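Local coordinates for uncharacterized protein Atu2773 (Agrobacterium tumefaciens, PDB 2QV5) that is of unknown function but belongs to the divergent polysaccharide deacetylase family, and so may act on acetylated sugars or a related carbohydrate substrate, at residues 31-37 / 213-219; 40-46 / 65-71; 82-87 / 119-123; 99-103 / 115-119. One frame throughout, in Å; residues are numbered along the deposited sequence.

Contact 1 of 4, residues 31-37 / 213-219; sequences RVAIVVG and AIGVASA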
loop_
_atom_site.group_PDB
_atom_site.type_symbol
_atom_site.label_atom_id
_atom_site.label_comp_id
_atom_site.label_asym_id
_atom_site.label_seq_id
_atom_site.Cartn_x
_atom_site.Cartn_y
_atom_site.Cartn_z
ATOM N N ARG A 31 4.225 -0.862 -17.406
ATOM C CA ARG A 31 4.660 -1.207 -16.052
ATOM C C ARG A 31 3.460 -1.488 -15.171
ATOM O O ARG A 31 2.400 -0.889 -15.359
ATOM C CB ARG A 31 5.473 -0.072 -15.434
ATOM C CG ARG A 31 6.802 0.225 -16.091
ATOM C CD ARG A 31 7.480 1.393 -15.398
ATOM N NE ARG A 31 6.739 2.646 -15.585
ATOM C CZ ARG A 31 6.960 3.765 -14.895
ATOM N NH1 ARG A 31 7.905 3.805 -13.973
ATOM N NH2 ARG A 31 6.226 4.845 -15.114
ATOM N N VAL A 32 3.630 -2.397 -14.213
ATOM C CA VAL A 32 2.547 -2.763 -13.299
ATOM C C VAL A 32 3.124 -2.815 -11.886
ATOM O O VAL A 32 4.202 -3.369 -11.702
ATOM C CB VAL A 32 1.946 -4.159 -13.683
ATOM C CG1 VAL A 32 1.183 -4.798 -12.530
ATOM C CG2 VAL A 32 1.023 -4.059 -14.911
ATOM N N ALA A 33 2.438 -2.224 -10.904
ATOM C CA ALA A 33 2.742 -2.490 -9.488
ATOM C C ALA A 33 1.601 -3.314 -8.914
ATOM O O ALA A 33 0.449 -3.133 -9.294
ATOM C CB ALA A 33 2.921 -1.201 -8.680
ATOM N N ILE A 34 1.931 -4.252 -8.035
ATOM C CA ILE A 34 0.910 -5.052 -7.340
ATOM C C ILE A 34 1.260 -5.006 -5.869
ATOM O O ILE A 34 2.402 -5.293 -5.504
ATOM C CB ILE A 34 0.856 -6.537 -7.812
ATOM C CG1 ILE A 34 0.345 -6.652 -9.252
ATOM C CG2 ILE A 34 -0.049 -7.375 -6.871
ATOM C CD1 ILE A 34 0.824 -7.907 -9.976
ATOM N N VAL A 35 0.296 -4.603 -5.045
ATOM C CA VAL A 35 0.445 -4.626 -3.608
ATOM C C VAL A 35 -0.341 -5.793 -3.012
ATOM O O VAL A 35 -1.550 -5.940 -3.240
ATOM C CB VAL A 35 -0.020 -3.293 -2.967
ATOM C CG1 VAL A 35 0.285 -3.260 -1.468
ATOM C CG2 VAL A 35 0.617 -2.121 -3.668
ATOM N N VAL A 36 0.354 -6.632 -2.254
ATOM C CA VAL A 36 -0.318 -7.644 -1.460
ATOM C C VAL A 36 -0.229 -7.177 -0.012
ATOM O O VAL A 36 0.860 -7.093 0.564
ATOM C CB VAL A 36 0.274 -9.064 -1.655
ATOM C CG1 VAL A 36 -0.445 -10.069 -0.738
ATOM C CG2 VAL A 36 0.140 -9.505 -3.105
ATOM N N GLY A 37 -1.382 -6.855 0.564
ATOM C CA GLY A 37 -1.418 -6.289 1.899
ATOM C C GLY A 37 -1.838 -7.277 2.970
ATOM O O GLY A 37 -2.073 -8.459 2.692
ATOM N N ALA A 213 -0.233 0.758 -14.332
ATOM C CA ALA A 213 -1.365 0.522 -13.435
ATOM C C ALA A 213 -0.954 -0.165 -12.133
ATOM O O ALA A 213 0.074 -0.838 -12.071
ATOM C CB ALA A 213 -2.454 -0.297 -14.129
ATOM N N ILE A 214 -1.793 -0.002 -11.109
ATOM C CA ILE A 214 -1.573 -0.560 -9.772
ATOM C C ILE A 214 -2.741 -1.470 -9.410
ATOM O O ILE A 214 -3.901 -1.062 -9.507
ATOM C CB ILE A 214 -1.451 0.548 -8.694
ATOM C CG1 ILE A 214 -0.255 1.475 -8.969
ATOM C CG2 ILE A 214 -1.355 -0.079 -7.280
ATOM C CD1 ILE A 214 -0.268 2.787 -8.165
ATOM N N GLY A 215 -2.431 -2.710 -9.028
ATOM C CA GLY A 215 -3.414 -3.636 -8.483
ATOM C C GLY A 215 -3.168 -3.854 -7.004
ATOM O O GLY A 215 -2.026 -3.792 -6.546
ATOM N N VAL A 216 -4.238 -4.069 -6.245
ATOM C CA VAL A 216 -4.110 -4.352 -4.817
ATOM C C VAL A 216 -4.796 -5.683 -4.476
ATOM O O VAL A 216 -5.779 -6.065 -5.112
ATOM C CB VAL A 216 -4.646 -3.202 -3.914
ATOM C CG1 VAL A 216 -3.751 -1.975 -4.000
ATOM C CG2 VAL A 216 -6.081 -2.830 -4.265
ATOM N N ALA A 217 -4.225 -6.393 -3.513
ATOM C CA ALA A 217 -4.788 -7.634 -2.994
ATOM C C ALA A 217 -4.407 -7.788 -1.518
ATOM O O ALA A 217 -3.581 -7.026 -1.001
ATOM C CB ALA A 217 -4.283 -8.810 -3.795
ATOM N N SER A 218 -5.049 -8.738 -0.843
ATOM C CA SER A 218 -4.710 -9.123 0.524
ATOM C C SER A 218 -3.979 -10.442 0.461
ATOM O O SER A 218 -4.011 -11.109 -0.578
ATOM C CB SER A 218 -5.978 -9.272 1.365
ATOM O OG SER A 218 -6.584 -8.014 1.552
ATOM N N ALA A 219 -3.322 -10.825 1.559
ATOM C CA ALA A 219 -2.533 -12.062 1.609
ATOM C C ALA A 219 -3.372 -13.326 1.879
ATOM O O ALA A 219 -3.083 -14.094 2.798
ATOM C CB ALA A 219 -1.388 -11.932 2.629
#

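Contact 2 of 4, residues 40-46 / 65-71; sequences GLSQTGS and GNSLQRW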
loop_
_atom_site.group_PDB
_atom_site.type_symbol
_atom_site.label_atom_id
_atom_site.label_comp_id
_atom_site.label_asym_id
_atom_site.label_seq_id
_atom_site.Cartn_x
_atom_site.Cartn_y
_atom_site.Cartn_z
ATOM N N GLY A 40 1.500 -9.550 8.585
ATOM C CA GLY A 40 1.497 -9.471 10.043
ATOM C C GLY A 40 0.199 -9.943 10.693
ATOM O O GLY A 40 0.189 -10.260 11.876
ATOM N N LEU A 41 -0.891 -10.004 9.931
ATOM C CA LEU A 41 -2.179 -10.458 10.481
ATOM C C LEU A 41 -2.262 -11.970 10.708
ATOM O O LEU A 41 -2.731 -12.418 11.761
ATOM C CB LEU A 41 -3.361 -9.980 9.623
ATOM C CG LEU A 41 -3.545 -8.467 9.481
ATOM C CD1 LEU A 41 -4.554 -8.121 8.373
ATOM C CD2 LEU A 41 -3.912 -7.787 10.813
ATOM N N SER A 42 -1.853 -12.750 9.708
ATOM C CA SER A 42 -1.701 -14.198 9.871
ATOM C C SER A 42 -0.247 -14.563 9.763
ATOM O O SER A 42 0.411 -14.212 8.782
ATOM C CB SER A 42 -2.488 -14.970 8.813
ATOM O OG SER A 42 -2.014 -16.302 8.711
ATOM N N GLN A 43 0.261 -15.284 10.754
ATOM C CA GLN A 43 1.654 -15.706 10.716
ATOM C C GLN A 43 1.958 -16.701 9.596
ATOM O O GLN A 43 2.983 -16.584 8.925
ATOM C CB GLN A 43 2.113 -16.221 12.092
ATOM C CG GLN A 43 2.013 -15.157 13.198
ATOM C CD GLN A 43 2.620 -13.808 12.797
ATOM O OE1 GLN A 43 3.813 -13.718 12.507
ATOM N NE2 GLN A 43 1.794 -12.757 12.787
ATOM N N THR A 44 1.074 -17.675 9.387
ATOM C CA THR A 44 1.260 -18.641 8.306
ATOM C C THR A 44 1.005 -17.997 6.944
ATOM O O THR A 44 1.701 -18.295 5.969
ATOM C CB THR A 44 0.389 -19.919 8.481
ATOM O OG1 THR A 44 -0.955 -19.554 8.821
ATOM C CG2 THR A 44 0.969 -20.828 9.565
ATOM N N GLY A 45 0.016 -17.112 6.881
ATOM C CA GLY A 45 -0.246 -16.328 5.665
ATOM C C GLY A 45 0.891 -15.389 5.270
ATOM O O GLY A 45 1.184 -15.236 4.083
ATOM N N SER A 46 1.539 -14.772 6.266
ATOM C CA SER A 46 2.672 -13.873 6.022
ATOM C C SER A 46 3.883 -14.660 5.560
ATOM O O SER A 46 4.598 -14.217 4.659
ATOM C CB SER A 46 3.012 -13.052 7.272
ATOM O OG SER A 46 1.934 -12.179 7.577
ATOM N N GLY A 65 -0.648 -5.714 13.066
ATOM C CA GLY A 65 -0.122 -7.073 12.909
ATOM C C GLY A 65 0.879 -7.484 13.980
ATOM O O GLY A 65 1.247 -6.679 14.839
ATOM N N ASN A 66 1.316 -8.741 13.932
ATOM C CA ASN A 66 2.291 -9.277 14.893
ATOM C C ASN A 66 3.536 -9.762 14.150
ATOM O O ASN A 66 3.453 -10.038 12.950
ATOM C CB ASN A 66 1.667 -10.435 15.692
ATOM C CG ASN A 66 0.418 -10.016 16.453
ATOM O OD1 ASN A 66 0.473 -9.141 17.310
ATOM N ND2 ASN A 66 -0.717 -10.645 16.142
ATOM N N SER A 67 4.668 -9.848 14.865
ATOM C CA SER A 67 5.976 -10.202 14.292
ATOM C C SER A 67 6.336 -9.312 13.102
ATOM O O SER A 67 6.946 -9.777 12.126
ATOM C CB SER A 67 6.030 -11.687 13.905
ATOM O OG SER A 67 5.910 -12.495 15.060
ATOM N N LEU A 68 5.957 -8.036 13.197
ATOM C CA LEU A 68 6.170 -7.079 12.111
ATOM C C LEU A 68 7.649 -6.927 11.781
ATOM O O LEU A 68 8.010 -6.909 10.613
ATOM C CB LEU A 68 5.534 -5.725 12.425
ATOM C CG LEU A 68 3.997 -5.713 12.412
ATOM C CD1 LEU A 68 3.470 -4.355 12.803
ATOM C CD2 LEU A 68 3.408 -6.163 11.064
ATOM N N GLN A 69 8.486 -6.861 12.811
ATOM C CA GLN A 69 9.939 -6.812 12.624
ATOM C C GLN A 69 10.475 -8.047 11.888
ATOM O O GLN A 69 11.342 -7.918 11.013
ATOM C CB GLN A 69 10.636 -6.662 13.974
ATOM C CG GLN A 69 11.977 -5.975 13.909
ATOM C CD GLN A 69 12.591 -5.770 15.286
ATOM O OE1 GLN A 69 13.754 -6.103 15.513
ATOM N NE2 GLN A 69 11.811 -5.218 16.210
ATOM N N ARG A 70 9.964 -9.232 12.231
ATOM C CA ARG A 70 10.354 -10.464 11.525
ATOM C C ARG A 70 9.989 -10.397 10.038
ATOM O O ARG A 70 10.837 -10.635 9.170
ATOM C CB ARG A 70 9.708 -11.720 12.144
ATOM C CG ARG A 70 10.103 -12.981 11.400
ATOM C CD ARG A 70 9.108 -14.124 11.526
ATOM N NE ARG A 70 9.661 -15.312 10.876
ATOM C CZ ARG A 70 9.317 -16.566 11.151
ATOM N NH1 ARG A 70 8.402 -16.827 12.065
ATOM N NH2 ARG A 70 9.897 -17.564 10.501
ATOM N N TRP A 71 8.730 -10.071 9.747
ATOM C CA TRP A 71 8.265 -10.054 8.357
ATOM C C TRP A 71 8.903 -8.896 7.563
ATOM O O TRP A 71 9.171 -9.034 6.378
ATOM C CB TRP A 71 6.721 -10.101 8.265
ATOM C CG TRP A 71 6.172 -11.345 8.940
ATOM C CD1 TRP A 71 5.276 -11.390 9.965
ATOM C CD2 TRP A 71 6.549 -12.711 8.676
ATOM N NE1 TRP A 71 5.056 -12.689 10.345
ATOM C CE2 TRP A 71 5.825 -13.522 9.575
ATOM C CE3 TRP A 71 7.420 -13.325 7.763
ATOM C CZ2 TRP A 71 5.946 -14.913 9.590
ATOM C CZ3 TRP A 71 7.543 -14.710 7.785
ATOM C CH2 TRP A 71 6.814 -15.485 8.699
HETATM O O HOH W 1 -0.835 -12.161 13.984
HETATM O O HOH W 2 5.412 -15.349 13.528
#

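Contact 3 of 4, residues 82-87 / 119-123; sequences ILLQIP and SMAKI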
loop_
_atom_site.group_PDB
_atom_site.type_symbol
_atom_site.label_atom_id
_atom_site.label_comp_id
_atom_site.label_asym_id
_atom_site.label_seq_id
_atom_site.Cartn_x
_atom_site.Cartn_y
_atom_site.Cartn_z
ATOM N N ILE A 82 8.122 -2.042 0.510
ATOM C CA ILE A 82 7.149 -2.224 1.593
ATOM C C ILE A 82 6.283 -0.969 1.762
ATOM O O ILE A 82 6.812 0.135 1.668
ATOM C CB ILE A 82 7.902 -2.568 2.926
ATOM C CG1 ILE A 82 8.104 -4.077 3.081
ATOM C CG2 ILE A 82 7.149 -2.104 4.170
ATOM C CD1 ILE A 82 9.163 -4.684 2.237
ATOM N N LEU A 83 4.987 -1.144 2.037
ATOM C CA LEU A 83 4.084 -0.048 2.444
ATOM C C LEU A 83 3.512 -0.334 3.831
ATOM O O LEU A 83 3.317 -1.499 4.196
ATOM C CB LEU A 83 2.937 0.116 1.451
ATOM C CG LEU A 83 3.280 0.559 0.026
ATOM C CD1 LEU A 83 2.055 0.636 -0.832
ATOM C CD2 LEU A 83 3.983 1.905 0.019
ATOM N N LEU A 84 3.247 0.724 4.599
ATOM C CA LEU A 84 2.564 0.591 5.884
ATOM C C LEU A 84 1.055 0.814 5.730
ATOM O O LEU A 84 0.644 1.855 5.252
ATOM C CB LEU A 84 3.114 1.619 6.873
ATOM C CG LEU A 84 2.547 1.599 8.296
ATOM C CD1 LEU A 84 2.723 0.224 8.968
ATOM C CD2 LEU A 84 3.221 2.687 9.081
ATOM N N GLN A 85 0.241 -0.150 6.148
ATOM C CA GLN A 85 -1.222 0.029 6.107
ATOM C C GLN A 85 -1.746 0.680 7.381
ATOM O O GLN A 85 -1.583 0.136 8.474
ATOM C CB GLN A 85 -1.950 -1.289 5.901
ATOM C CG GLN A 85 -1.861 -1.847 4.521
ATOM C CD GLN A 85 -2.399 -3.265 4.429
ATOM O OE1 GLN A 85 -1.814 -4.197 4.974
ATOM N NE2 GLN A 85 -3.513 -3.431 3.725
ATOM N N ILE A 86 -2.407 1.820 7.225
ATOM C CA ILE A 86 -2.926 2.589 8.344
ATOM C C ILE A 86 -4.430 2.370 8.501
ATOM O O ILE A 86 -5.187 2.640 7.571
ATOM C CB ILE A 86 -2.635 4.096 8.143
ATOM C CG1 ILE A 86 -1.129 4.329 7.992
ATOM C CG2 ILE A 86 -3.192 4.926 9.301
ATOM C CD1 ILE A 86 -0.347 3.961 9.230
ATOM N N PRO A 87 -4.867 1.879 9.677
ATOM C CA PRO A 87 -6.305 1.682 9.920
ATOM C C PRO A 87 -7.081 3.009 9.967
ATOM O O PRO A 87 -6.741 3.895 10.747
ATOM C CB PRO A 87 -6.341 0.969 11.282
ATOM C CG PRO A 87 -5.064 1.302 11.939
ATOM C CD PRO A 87 -4.049 1.482 10.838
ATOM N N SER A 119 1.431 3.981 14.728
ATOM C CA SER A 119 1.539 2.985 13.650
ATOM C C SER A 119 2.856 3.100 12.875
ATOM O O SER A 119 3.506 2.083 12.607
ATOM C CB SER A 119 0.370 3.111 12.685
ATOM O OG SER A 119 -0.831 2.646 13.274
ATOM N N MET A 120 3.236 4.340 12.548
ATOM C CA MET A 120 4.445 4.676 11.780
ATOM C C MET A 120 5.724 4.115 12.393
ATOM O O MET A 120 6.668 3.769 11.692
ATOM C CB MET A 120 4.578 6.203 11.627
ATOM C CG MET A 120 3.769 6.843 10.506
ATOM S SD MET A 120 4.137 8.617 10.298
ATOM C CE MET A 120 3.237 8.934 8.785
ATOM N N ALA A 121 5.740 4.026 13.720
ATOM C CA ALA A 121 6.928 3.623 14.460
ATOM C C ALA A 121 7.099 2.107 14.555
ATOM O O ALA A 121 8.129 1.627 15.034
ATOM C CB ALA A 121 6.888 4.252 15.865
ATOM N N LYS A 122 6.109 1.350 14.089
ATOM C CA LYS A 122 6.132 -0.107 14.261
ATOM C C LYS A 122 7.034 -0.868 13.298
ATOM O O LYS A 122 7.494 -1.967 13.615
ATOM C CB LYS A 122 4.716 -0.665 14.243
ATOM C CG LYS A 122 3.981 -0.410 15.551
ATOM C CD LYS A 122 2.547 -0.827 15.444
ATOM C CE LYS A 122 1.814 -0.586 16.749
ATOM N NZ LYS A 122 0.373 -0.912 16.586
ATOM N N ILE A 123 7.264 -0.296 12.114
ATOM C CA ILE A 123 8.254 -0.804 11.163
ATOM C C ILE A 123 9.105 0.350 10.619
ATOM O O ILE A 123 8.854 1.507 10.913
ATOM C CB ILE A 123 7.616 -1.557 9.957
ATOM C CG1 ILE A 123 6.624 -0.671 9.202
ATOM C CG2 ILE A 123 6.934 -2.869 10.403
ATOM C CD1 ILE A 123 6.316 -1.193 7.806
#

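Contact 4 of 4, residues 99-103 / 115-119; sequences GPDTL and RLHRS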
loop_
_atom_site.group_PDB
_atom_site.type_symbol
_atom_site.label_atom_id
_atom_site.label_comp_id
_atom_site.label_asym_id
_atom_site.label_seq_id
_atom_site.Cartn_x
_atom_site.Cartn_y
_atom_site.Cartn_z
ATOM N N GLY A 99 -9.186 -1.632 15.180
ATOM C CA GLY A 99 -8.348 -1.602 16.379
ATOM C C GLY A 99 -8.325 -0.252 17.073
ATOM O O GLY A 99 -9.045 0.664 16.670
ATOM N N PRO A 100 -7.501 -0.120 18.130
ATOM C CA PRO A 100 -7.410 1.113 18.923
ATOM C C PRO A 100 -6.710 2.293 18.225
ATOM O O PRO A 100 -6.984 3.448 18.560
ATOM C CB PRO A 100 -6.614 0.674 20.158
ATOM C CG PRO A 100 -5.791 -0.472 19.687
ATOM C CD PRO A 100 -6.610 -1.176 18.646
ATOM N N ASP A 101 -5.826 2.009 17.272
ATOM C CA ASP A 101 -5.099 3.065 16.562
ATOM C C ASP A 101 -5.793 3.534 15.274
ATOM O O ASP A 101 -5.174 4.193 14.436
ATOM C CB ASP A 101 -3.653 2.631 16.283
ATOM C CG ASP A 101 -2.738 2.814 17.489
ATOM O OD1 ASP A 101 -3.010 3.706 18.325
ATOM O OD2 ASP A 101 -1.736 2.073 17.601
ATOM N N THR A 102 -7.077 3.193 15.135
ATOM C CA THR A 102 -7.900 3.593 13.986
ATOM C C THR A 102 -8.144 5.100 14.009
ATOM O O THR A 102 -8.572 5.649 15.029
ATOM C CB THR A 102 -9.251 2.825 13.975
ATOM O OG1 THR A 102 -9.009 1.429 14.154
ATOM C CG2 THR A 102 -9.992 3.026 12.667
ATOM N N LEU A 103 -7.851 5.772 12.895
ATOM C CA LEU A 103 -8.077 7.216 12.804
ATOM C C LEU A 103 -9.571 7.463 12.586
ATOM O O LEU A 103 -10.215 6.765 11.788
ATOM C CB LEU A 103 -7.221 7.846 11.693
ATOM C CG LEU A 103 -5.721 8.114 11.953
ATOM C CD1 LEU A 103 -4.921 6.885 12.306
ATOM C CD2 LEU A 103 -5.088 8.769 10.739
ATOM N N ARG A 115 -2.156 8.842 16.764
ATOM C CA ARG A 115 -2.500 7.476 16.377
ATOM C C ARG A 115 -1.673 7.027 15.185
ATOM O O ARG A 115 -1.192 5.899 15.161
ATOM C CB ARG A 115 -3.977 7.391 16.002
ATOM C CG ARG A 115 -4.899 7.253 17.191
ATOM C CD ARG A 115 -6.326 7.494 16.782
ATOM N NE ARG A 115 -7.217 7.427 17.935
ATOM C CZ ARG A 115 -8.382 8.056 18.009
ATOM N NH1 ARG A 115 -9.126 7.945 19.100
ATOM N NH2 ARG A 115 -8.796 8.810 16.999
ATOM N N LEU A 116 -1.566 7.918 14.198
ATOM C CA LEU A 116 -0.752 7.729 12.998
ATOM C C LEU A 116 0.704 7.458 13.345
ATOM O O LEU A 116 1.305 6.512 12.843
ATOM C CB LEU A 116 -0.833 8.985 12.129
ATOM C CG LEU A 116 0.017 9.035 10.861
ATOM C CD1 LEU A 116 -0.419 7.908 9.920
ATOM C CD2 LEU A 116 -0.076 10.381 10.151
ATOM N N HIS A 117 1.257 8.297 14.217
ATOM C CA HIS A 117 2.648 8.181 14.660
ATOM C C HIS A 117 2.936 6.879 15.389
ATOM O O HIS A 117 4.029 6.324 15.260
ATOM C CB HIS A 117 3.014 9.375 15.541
ATOM C CG HIS A 117 3.192 10.654 14.786
ATOM N ND1 HIS A 117 3.579 11.827 15.397
ATOM C CD2 HIS A 117 3.054 10.943 13.468
ATOM C CE1 HIS A 117 3.661 12.787 14.492
ATOM N NE2 HIS A 117 3.342 12.278 13.315
ATOM N N ARG A 118 1.966 6.386 16.153
ATOM C CA ARG A 118 2.113 5.094 16.799
ATOM C C ARG A 118 2.251 3.962 15.777
ATOM O O ARG A 118 3.105 3.099 15.936
ATOM C CB ARG A 118 0.952 4.827 17.758
ATOM C CG ARG A 118 1.058 5.624 19.049
ATOM C CD ARG A 118 0.214 5.011 20.153
ATOM N NE ARG A 118 -1.232 5.199 19.978
ATOM C CZ ARG A 118 -1.900 6.330 20.218
ATOM N NH1 ARG A 118 -1.275 7.429 20.631
ATOM N NH2 ARG A 118 -3.212 6.362 20.038
ATOM N N SER A 119 1.431 3.981 14.728
ATOM C CA SER A 119 1.539 2.985 13.650
ATOM C C SER A 119 2.856 3.100 12.875
ATOM O O SER A 119 3.506 2.083 12.607
ATOM C CB SER A 119 0.370 3.111 12.685
ATOM O OG SER A 119 -0.831 2.646 13.274
HETATM O O HOH W 3 -2.792 4.315 13.143
HETATM O O HOH W 4 -0.786 0.989 15.288
#

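Contact 1 of 4, residues 31-37 / 213-219
Strands 30-39 and 212-218 close the ring of parallel strands in this deacetylase-like barrel: V32 to G37 lie beside A213 to S218 in unbroken parallel register, and the segment axes approach to 4.4 Å at 19°. The bonds alternate in the parallel manner. A33 N donates to A213 O, A33 O accepts from G215 N at 2.9 Å, and V35 N donates to G215 O. Next come A217 N to V35 O and G37 N to A217 O, each 2.7 Å. The pairing fades at both ends, where A213 N lies 3.3 Å from R31 O and A219 N makes a weak, bent bond to G37 O.

A33, V35, I214 and V216 turn to one face, where helix 244-247 packs and V35 touches L83. V216 CG1 lies anti to its carbonyl carbon (chi1 -69°) and thereby meets V35 CB at 4.1 Å. V32, I34, V36 and A217 occupy the other face, under helices 193-210 and 221-233. With chi1 at 177°, V36 CG1 reaches A219, lying 3.7 Å from A219 CA.

Because R31, A33, V35 and G37 turn their polar backbone atoms to this neighbour while I34 and V36 pair with T58, strand 30-39 is bonded along both edges. Its buried peptide groups are thus largely satisfied by backbone partners, and apolar side chains fill both faces.

Contact 2 of 4, residues 40-46 / 65-71
W71 NE1 donates to Q43 OE1 at 2.7 Å with an N-H...O angle of 162°. The acceptor lies near the indole plane, at the ring edge, whereas NE1 sits above the plane of the Q43 amide. N66 N gives an almost straight bond to G40 O, 2.8 Å long. The other end of the Q43 amide is held too: NE2 donates to N66 O at 3.2 Å, approaching from well above that carbonyl's plane. Q43 reaches both partners because its chain folds back at chi2 (-48°), and with both O and N engaged the rotation of the amide is fixed. Water 1 links Q43 NE2, L41 O and N66 ND2.

These residues belong to two beta-alpha connections, one from strand 30-39 into helix 43-52 and the other from strand 58-62 into helix 68-78. S42 is the N-cap of the first helix, its OG accepting from G45 N at 2.9 Å. One turn on, S46 OG accepts from G40 N and donates to S42 O, tying the loop to the helix start.

Apolar contact surrounds this network. S46 CB stands over one face of the W71 indole, 3.6 Å from the centroid of the five-membered ring and 8° off its normal, a CH-pi contact; R70 CD lies against the opposite face, near the rim. L68 CD2 packs on G40 CA at 4.0 Å.

Contact 3 of 4, residues 82-87 / 119-123
L84 reaches from strand 82-88 to S119, M120 and I123, and its side chain carries most of this contact. Its CB points at the 119-123 segment, and chi1 of -178° sets CG anti to the backbone N, so that it leans forward along the strand as it leaves it. CG itself comes to 4.4 Å from S119 O. There the chain forks. The CD2 branch lodges against the helix backbone, 3.6 Å from both M120 CA and S119 O, with the M120 side chain more distant. The CD1 branch goes the other way, to I123, where it lies 4.0 Å from CG1 and equally near CD1; the L84 and I123 side chains run past each other in opposite directions. Less certainly, as I82 has two conformers, its CG2 meets I123 CD1 at 3.8 Å.

Further along the strand, I86 CD1 abuts S119 CB at 3.6 Å. Two bends, chi1 -58° and chi2 -64°, swing this methyl round to the helix. P87 CD makes a looser approach to S119 OG at 4.2 Å.

The contact joins the strand to the last part of helix 109-120 and the loop that leaves it, within the beta-alpha-beta unit 82-88, 109-120, 128-131. I123 extends the same apolar layer to L68 and M72 of the preceding helix 68-78 and to F61.

No hydrogen bond crosses between the segments, and every touching residue is buried. S119 O, although pressed by a methyl, still accepts from K122 N at 3.1 Å. Cohesion across the interface therefore rests on shape and exclusion of water.

Contact 4 of 4, residues 99-103 / 115-119
D101 meets R115, R118 and S119 where the loop after strand 82-88 folds back on helix 109-120; it sits in a type I beta turn spanning G99 to T102. The charged link is a salt bridge. R118 NE donates to D101 OD1 at 2.9 Å on the syn side of the carboxylate, 22° out of its plane, and NH2 adds a weak bond of 3.2 Å to the same oxygen. A bend at chi3 (-73°) turns the R118 guanidinium edge to the acid, and the two planes stand 41° apart. K122 lies near D101 OD2 as a long, weak ion pair.

Water makes the second kind of link. Water 3 donates to D101 O and to R115 O and accepts from S119 OG, while water 4 donates to both D101 OD2 and S119 OG, at 2.7 and 2.6 Å respectively. The serine hydroxyl is thus held between two waters.

Within the turn, T102 OG1 donates to G99 O. Packing completes the contact: the extended R115 chain passes the loop, its guanidinium engaged by D107 and N112; T102 O lies over one face of that group, 3.4 Å from R115 CD, and L103 CD1 rests 3.8 Å from R115 CB.

Overall arrangement
Contact 1 joins the first strand of the ring to strand 212-218, and the other three contacts are nested within the chain loop it closes. Contact 2 follows directly from strand 30-39, its centre 18 Å from that of contact 1, and precedes contact 3 in sequence. Contacts 1 and 3 reach the same parallel sheet and touch through V35 and L83. Contact 2 meets contact 3 where L68 packs on I123, their centres 13 Å apart. The centres of contacts 3 and 4 are closest, 9 Å apart, and the two share S119 and helix 109-120. Contact 1 thus pairs strands distant in sequence, contact 2 joins neighbouring beta-alpha units, and contacts 3 and 4 lie within one.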